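Local coordinates for protein catalase (Pseudomonas syringae, PDB 1M7S) that breaks hydrogen peroxide down into water and oxygen with a heme cofactor, protecting the cell from its toxic effects, at residues A195-N200 with R391-P396; F268-L273 with I278-P283. All blocks are in the same frame, centred on the assembly; numbering follows the deposited sequence.

Interaction 1: residues A195-N200 with R391-P396; sequences AYKLVN and RYSELP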
loop_
_atom_site.group_PDB
_atom_site.type_symbol
_atom_site.label_atom_id
_atom_site.label_comp_id
_atom_site.label_asym_id
_atom_site.label_seq_id
_atom_site.Cartn_x
_atom_site.Cartn_y
_atom_site.Cartn_z
ATOM N N ALA A 195 10.553 -31.798 -11.658
ATOM C CA ALA A 195 10.310 -32.192 -13.034
ATOM C C ALA A 195 9.224 -31.193 -13.512
ATOM O O ALA A 195 8.291 -30.863 -12.769
ATOM C CB ALA A 195 9.623 -33.562 -13.069
ATOM N N TYR A 196 9.422 -30.652 -14.720
ATOM C CA TYR A 196 8.483 -29.797 -15.385
ATOM C C TYR A 196 7.856 -30.698 -16.504
ATOM O O TYR A 196 8.448 -31.721 -16.811
ATOM C CB TYR A 196 9.128 -28.596 -16.076
ATOM C CG TYR A 196 9.381 -27.502 -15.046
ATOM C CD1 TYR A 196 10.449 -27.616 -14.177
ATOM C CD2 TYR A 196 8.537 -26.404 -14.930
ATOM C CE1 TYR A 196 10.690 -26.650 -13.199
ATOM C CE2 TYR A 196 8.787 -25.408 -13.976
ATOM C CZ TYR A 196 9.849 -25.566 -13.118
ATOM O OH TYR A 196 10.118 -24.624 -12.135
ATOM N N LYS A 197 6.699 -30.297 -16.951
ATOM C CA LYS A 197 6.028 -31.108 -17.976
ATOM C C LYS A 197 6.174 -30.355 -19.294
ATOM O O LYS A 197 5.675 -29.226 -19.426
ATOM C CB LYS A 197 4.586 -31.323 -17.542
ATOM C CG LYS A 197 3.561 -31.907 -18.443
ATOM C CD LYS A 197 2.095 -31.741 -18.034
ATOM C CE LYS A 197 1.790 -32.197 -16.609
ATOM N NZ LYS A 197 0.296 -32.387 -16.473
ATOM N N LEU A 198 6.846 -30.970 -20.252
ATOM C CA LEU A 198 6.978 -30.390 -21.573
ATOM C C LEU A 198 5.887 -31.008 -22.484
ATOM O O LEU A 198 5.742 -32.233 -22.439
ATOM C CB LEU A 198 8.361 -30.626 -22.193
ATOM C CG LEU A 198 9.505 -29.936 -21.422
ATOM C CD1 LEU A 198 10.836 -29.976 -22.174
ATOM C CD2 LEU A 198 9.172 -28.498 -21.103
ATOM N N VAL A 199 5.258 -30.163 -23.259
ATOM C CA VAL A 199 4.169 -30.649 -24.119
ATOM C C VAL A 199 4.502 -30.305 -25.570
ATOM O O VAL A 199 5.032 -29.234 -25.894
ATOM C CB VAL A 199 2.774 -30.365 -23.577
ATOM C CG1 VAL A 199 2.709 -29.497 -22.319
ATOM C CG2 VAL A 199 1.735 -29.984 -24.611
ATOM N N ASN A 200 4.322 -31.338 -26.416
ATOM C CA ASN A 200 4.701 -31.171 -27.824
ATOM C C ASN A 200 3.500 -30.788 -28.657
ATOM O O ASN A 200 2.374 -30.732 -28.162
ATOM C CB ASN A 200 5.440 -32.412 -28.280
ATOM C CG ASN A 200 4.601 -33.662 -28.476
ATOM O OD1 ASN A 200 3.373 -33.621 -28.542
ATOM N ND2 ASN A 200 5.239 -34.826 -28.566
ATOM N N ARG A 391 -4.273 -24.680 -25.668
ATOM C CA ARG A 391 -5.053 -25.319 -24.597
ATOM C C ARG A 391 -4.108 -26.144 -23.704
ATOM O O ARG A 391 -3.110 -26.668 -24.204
ATOM C CB ARG A 391 -6.094 -26.211 -25.293
ATOM C CG ARG A 391 -7.308 -25.360 -25.679
ATOM C CD ARG A 391 -8.416 -26.136 -26.411
ATOM N NE ARG A 391 -9.641 -25.592 -25.769
ATOM C CZ ARG A 391 -10.255 -26.286 -24.808
ATOM N NH1 ARG A 391 -9.925 -27.523 -24.433
ATOM N NH2 ARG A 391 -11.282 -25.688 -24.257
ATOM N N TYR A 392 -4.366 -26.229 -22.408
ATOM C CA TYR A 392 -3.478 -26.976 -21.502
ATOM C C TYR A 392 -3.485 -28.463 -21.825
ATOM O O TYR A 392 -4.500 -28.978 -22.345
ATOM C CB TYR A 392 -3.941 -26.770 -20.055
ATOM C CG TYR A 392 -4.053 -25.378 -19.462
ATOM C CD1 TYR A 392 -5.110 -25.036 -18.636
ATOM C CD2 TYR A 392 -3.110 -24.391 -19.677
ATOM C CE1 TYR A 392 -5.255 -23.779 -18.044
ATOM C CE2 TYR A 392 -3.209 -23.130 -19.120
ATOM C CZ TYR A 392 -4.285 -22.826 -18.303
ATOM O OH TYR A 392 -4.374 -21.553 -17.739
ATOM N N SER A 393 -2.485 -29.238 -21.404
ATOM C CA SER A 393 -2.546 -30.677 -21.678
ATOM C C SER A 393 -3.576 -31.340 -20.752
ATOM O O SER A 393 -3.937 -30.744 -19.746
ATOM C CB SER A 393 -1.178 -31.331 -21.478
ATOM O OG SER A 393 -0.838 -31.190 -20.120
ATOM N N GLU A 394 -4.029 -32.556 -21.080
ATOM C CA GLU A 394 -5.032 -33.187 -20.228
ATOM C C GLU A 394 -4.368 -34.311 -19.432
ATOM O O GLU A 394 -3.862 -35.239 -20.066
ATOM C CB GLU A 394 -6.174 -33.742 -21.101
ATOM C CG GLU A 394 -6.996 -32.608 -21.714
ATOM C CD GLU A 394 -8.071 -33.120 -22.649
ATOM O OE1 GLU A 394 -7.726 -34.025 -23.455
ATOM O OE2 GLU A 394 -9.221 -32.621 -22.538
ATOM N N LEU A 395 -4.402 -34.225 -18.107
ATOM C CA LEU A 395 -3.750 -35.301 -17.315
ATOM C C LEU A 395 -4.788 -36.266 -16.804
ATOM O O LEU A 395 -5.821 -35.869 -16.269
ATOM C CB LEU A 395 -3.134 -34.548 -16.103
ATOM C CG LEU A 395 -2.507 -35.533 -15.074
ATOM C CD1 LEU A 395 -1.097 -35.906 -15.552
ATOM C CD2 LEU A 395 -2.581 -34.935 -13.684
ATOM N N PRO A 396 -4.582 -37.578 -16.910
ATOM C CA PRO A 396 -5.555 -38.567 -16.494
ATOM C C PRO A 396 -5.661 -38.569 -14.974
ATOM O O PRO A 396 -4.667 -38.329 -14.272
ATOM C CB PRO A 396 -5.008 -39.936 -16.958
ATOM C CG PRO A 396 -3.904 -39.570 -17.890
ATOM C CD PRO A 396 -3.420 -38.155 -17.594
HETATM O O HOH W 1 -0.987 -33.325 -18.573
#
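No ring or other flat group takes part where Lys197 and Val199 meet Ser393 and Leu395; aliphatic chain, hydroxyl and ammonium do the work, showing how a water can join a strand to an irregular loop. The Lys197 chain starts extended, with CG anti to the backbone N (chi1 170°), then bends at its third torsion (-52°). Its CD passes Ser393 OG at 3.6 Å, while NZ comes within 3.9 Å of Leu395 CD1. The two polar ends stay apart and share water 1 instead: the water accepts from Lys197 NZ at 2.6 Å and donates to Ser393 OG, also at 2.6 Å. Both ends are gripped a second time: the salt bridge from the ammonium to Glu321 probably offsets the buried positive charge, while Glu318 holds the Ser393 hydroxyl by a hydrogen bond. Two residues further along the strand, Val199 CG1 lies 4.4 Å from Ser393 CB, a looser apolar contact. Leu395 also uses its backbone N to bond Thr401 OG1 of a neighbouring subunit. A loop laid against barrel strands 190-199, 205-214 and 317-319 and tied to other subunits is consistent with the wrapping loop of tetrameric catalases.

Interaction 2: residues F268-L273 with I278-P283; sequences FDFDPL and IWPDVP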
loop_
_atom_site.group_PDB
_atom_site.type_symbol
_atom_site.label_atom_id
_atom_site.label_comp_id
_atom_site.label_asym_id
_atom_site.label_seq_id
_atom_site.Cartn_x
_atom_site.Cartn_y
_atom_site.Cartn_z
ATOM N N PHE A 268 9.988 -46.652 -10.561
ATOM C CA PHE A 268 11.054 -46.303 -9.619
ATOM C C PHE A 268 10.679 -46.605 -8.184
ATOM O O PHE A 268 9.502 -46.607 -7.850
ATOM C CB PHE A 268 11.411 -44.810 -9.789
ATOM C CG PHE A 268 11.977 -44.534 -11.154
ATOM C CD1 PHE A 268 11.169 -44.108 -12.183
ATOM C CD2 PHE A 268 13.327 -44.711 -11.384
ATOM C CE1 PHE A 268 11.691 -43.899 -13.451
ATOM C CE2 PHE A 268 13.858 -44.498 -12.653
ATOM C CZ PHE A 268 13.035 -44.083 -13.683
ATOM N N ASP A 269 11.662 -46.851 -7.305
ATOM C CA ASP A 269 11.410 -47.075 -5.883
ATOM C C ASP A 269 11.203 -45.780 -5.097
ATOM O O ASP A 269 10.700 -45.792 -3.964
ATOM C CB ASP A 269 12.607 -47.856 -5.283
ATOM C CG ASP A 269 12.633 -49.302 -5.764
ATOM O OD1 ASP A 269 11.595 -49.866 -6.181
ATOM O OD2 ASP A 269 13.723 -49.930 -5.752
ATOM N N PHE A 270 11.469 -44.639 -5.689
ATOM C CA PHE A 270 11.190 -43.328 -5.104
ATOM C C PHE A 270 10.127 -42.694 -6.016
ATOM O O PHE A 270 9.941 -43.177 -7.178
ATOM C CB PHE A 270 12.427 -42.406 -4.968
ATOM C CG PHE A 270 13.144 -42.135 -6.282
ATOM C CD1 PHE A 270 12.864 -41.058 -7.078
ATOM C CD2 PHE A 270 14.148 -43.015 -6.701
ATOM C CE1 PHE A 270 13.525 -40.858 -8.281
ATOM C CE2 PHE A 270 14.810 -42.828 -7.905
ATOM C CZ PHE A 270 14.519 -41.736 -8.703
ATOM N N ASP A 271 9.505 -41.617 -5.627
ATOM C CA ASP A 271 8.541 -40.926 -6.510
ATOM C C ASP A 271 9.366 -39.920 -7.299
ATOM O O ASP A 271 10.009 -39.020 -6.730
ATOM C CB ASP A 271 7.531 -40.187 -5.619
ATOM C CG ASP A 271 6.396 -39.617 -6.455
ATOM O OD1 ASP A 271 5.235 -39.731 -5.999
ATOM O OD2 ASP A 271 6.517 -39.116 -7.592
ATOM N N PRO A 272 9.383 -39.986 -8.622
ATOM C CA PRO A 272 10.112 -39.060 -9.453
ATOM C C PRO A 272 9.611 -37.628 -9.322
ATOM O O PRO A 272 10.395 -36.758 -9.704
ATOM C CB PRO A 272 10.008 -39.536 -10.930
ATOM C CG PRO A 272 9.662 -40.994 -10.674
ATOM C CD PRO A 272 8.762 -41.048 -9.417
ATOM N N LEU A 273 8.381 -37.392 -8.849
ATOM C CA LEU A 273 7.941 -36.005 -8.664
ATOM C C LEU A 273 8.075 -35.551 -7.212
ATOM O O LEU A 273 7.503 -34.534 -6.803
ATOM C CB LEU A 273 6.502 -35.890 -9.142
ATOM C CG LEU A 273 6.251 -36.332 -10.609
ATOM C CD1 LEU A 273 4.783 -36.121 -10.910
ATOM C CD2 LEU A 273 7.180 -35.612 -11.568
ATOM N N ILE A 278 16.784 -36.617 -6.611
ATOM C CA ILE A 278 17.391 -36.451 -7.940
ATOM C C ILE A 278 16.985 -37.710 -8.744
ATOM O O ILE A 278 16.419 -38.627 -8.162
ATOM C CB ILE A 278 18.915 -36.366 -7.898
ATOM C CG1 ILE A 278 19.582 -37.625 -7.327
ATOM C CG2 ILE A 278 19.361 -35.159 -7.061
ATOM C CD1 ILE A 278 21.050 -37.724 -7.754
ATOM N N TRP A 279 17.267 -37.758 -10.027
ATOM C CA TRP A 279 16.998 -38.982 -10.806
ATOM C C TRP A 279 18.387 -39.537 -11.184
ATOM O O TRP A 279 18.997 -39.044 -12.131
ATOM C CB TRP A 279 16.236 -38.628 -12.069
ATOM C CG TRP A 279 14.857 -38.072 -11.925
ATOM C CD1 TRP A 279 14.056 -38.048 -10.807
ATOM C CD2 TRP A 279 14.052 -37.563 -12.995
ATOM N NE1 TRP A 279 12.829 -37.511 -11.107
ATOM C CE2 TRP A 279 12.810 -37.208 -12.460
ATOM C CE3 TRP A 279 14.306 -37.345 -14.365
ATOM C CZ2 TRP A 279 11.799 -36.632 -13.211
ATOM C CZ3 TRP A 279 13.272 -36.798 -15.120
ATOM C CH2 TRP A 279 12.049 -36.428 -14.562
ATOM N N PRO A 280 18.889 -40.456 -10.388
ATOM C CA PRO A 280 20.259 -40.899 -10.460
ATOM C C PRO A 280 20.696 -41.515 -11.774
ATOM O O PRO A 280 21.840 -41.234 -12.164
ATOM C CB PRO A 280 20.496 -41.939 -9.336
ATOM C CG PRO A 280 19.226 -41.859 -8.542
ATOM C CD PRO A 280 18.172 -41.032 -9.255
ATOM N N ASP A 281 19.881 -42.330 -12.412
ATOM C CA ASP A 281 20.405 -42.960 -13.640
ATOM C C ASP A 281 19.813 -42.478 -14.951
ATOM O O ASP A 281 20.233 -43.004 -16.007
ATOM C CB ASP A 281 20.273 -44.486 -13.463
ATOM C CG ASP A 281 20.878 -44.961 -12.158
ATOM O OD1 ASP A 281 22.100 -44.787 -11.966
ATOM O OD2 ASP A 281 20.106 -45.424 -11.282
ATOM N N VAL A 282 18.988 -41.435 -14.964
ATOM C CA VAL A 282 18.452 -40.996 -16.261
ATOM C C VAL A 282 19.519 -40.146 -16.937
ATOM O O VAL A 282 20.034 -39.212 -16.336
ATOM C CB VAL A 282 17.143 -40.231 -16.056
ATOM C CG1 VAL A 282 16.514 -39.848 -17.378
ATOM C CG2 VAL A 282 16.160 -41.105 -15.267
ATOM N N PRO A 283 19.801 -40.420 -18.193
ATOM C CA PRO A 283 20.823 -39.726 -18.943
ATOM C C PRO A 283 20.495 -38.248 -19.148
ATOM O O PRO A 283 19.305 -37.942 -19.224
ATOM C CB PRO A 283 20.954 -40.435 -20.304
ATOM C CG PRO A 283 19.998 -41.603 -20.206
ATOM C CD PRO A 283 19.192 -41.547 -18.920
#
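Two irregular runs of backbone face each other across a four-residue gap in sequence, closest at Pro272 and Trp279, whose CA atoms lie 7.0 Å apart. The indole of Trp279 ties them together: its NE1 donates to Pro272 O at 2.9 Å, with an N-H...O angle of 161°. The acceptor lies almost in the ring plane and the donor comes in the carbonyl plane onto a lone pair, so the bond helps to set how the indole is turned. Pro272 CB adds apolar packing, 4.0 Å from Trp279 CE2. The side chains of Phe270 and Trp279 run at about a right angle to each other, and Trp279 CD1 sits at the edge of the phenyl ring, 3.8 Å from Phe270 CE1. Phe270 and Pro280 approach each other from opposite directions, with Pro280 CD 3.8 Å from Phe270 CZ. Next to the gripped carbonyl, Asp271 OD2 accepts from Leu273 N at 2.8 Å, an Asx turn that braces the backbone just beyond Pro272. Outside the pair, Lys209 makes a cation-pi contact with Trp279, and Gln258 takes up the carbonyls of Trp279 and Val282. Aromatic and proline packing thus shapes the long connection between neighbouring antiparallel barrel strands 252-260 and 284-295, against helix 413-421 of the catalase fold.

In the fold
Strand 190-199 is the common element. Its residues 197 and 199 meet the loop of interaction 1, while Ala195 reaches interaction 2, where its CB packs 3.5 Å from Leu273 CD2. The centres of the two contacts are about 19 Å apart, and both are largely buried, but in different surroundings. Interaction 1 joins distant parts of the chain beside subunit interfaces, and its polar chemistry runs through a bridging water, backed by carboxylates outside the segments. In interaction 2, two neighbouring runs of a single connection pack within one subunit, through rings, prolines and a direct indole-to-carbonyl bond. Together they illustrate how irregular chain can be fixed to a barrel either through a water-bridged, buried lysine or through aromatic packing.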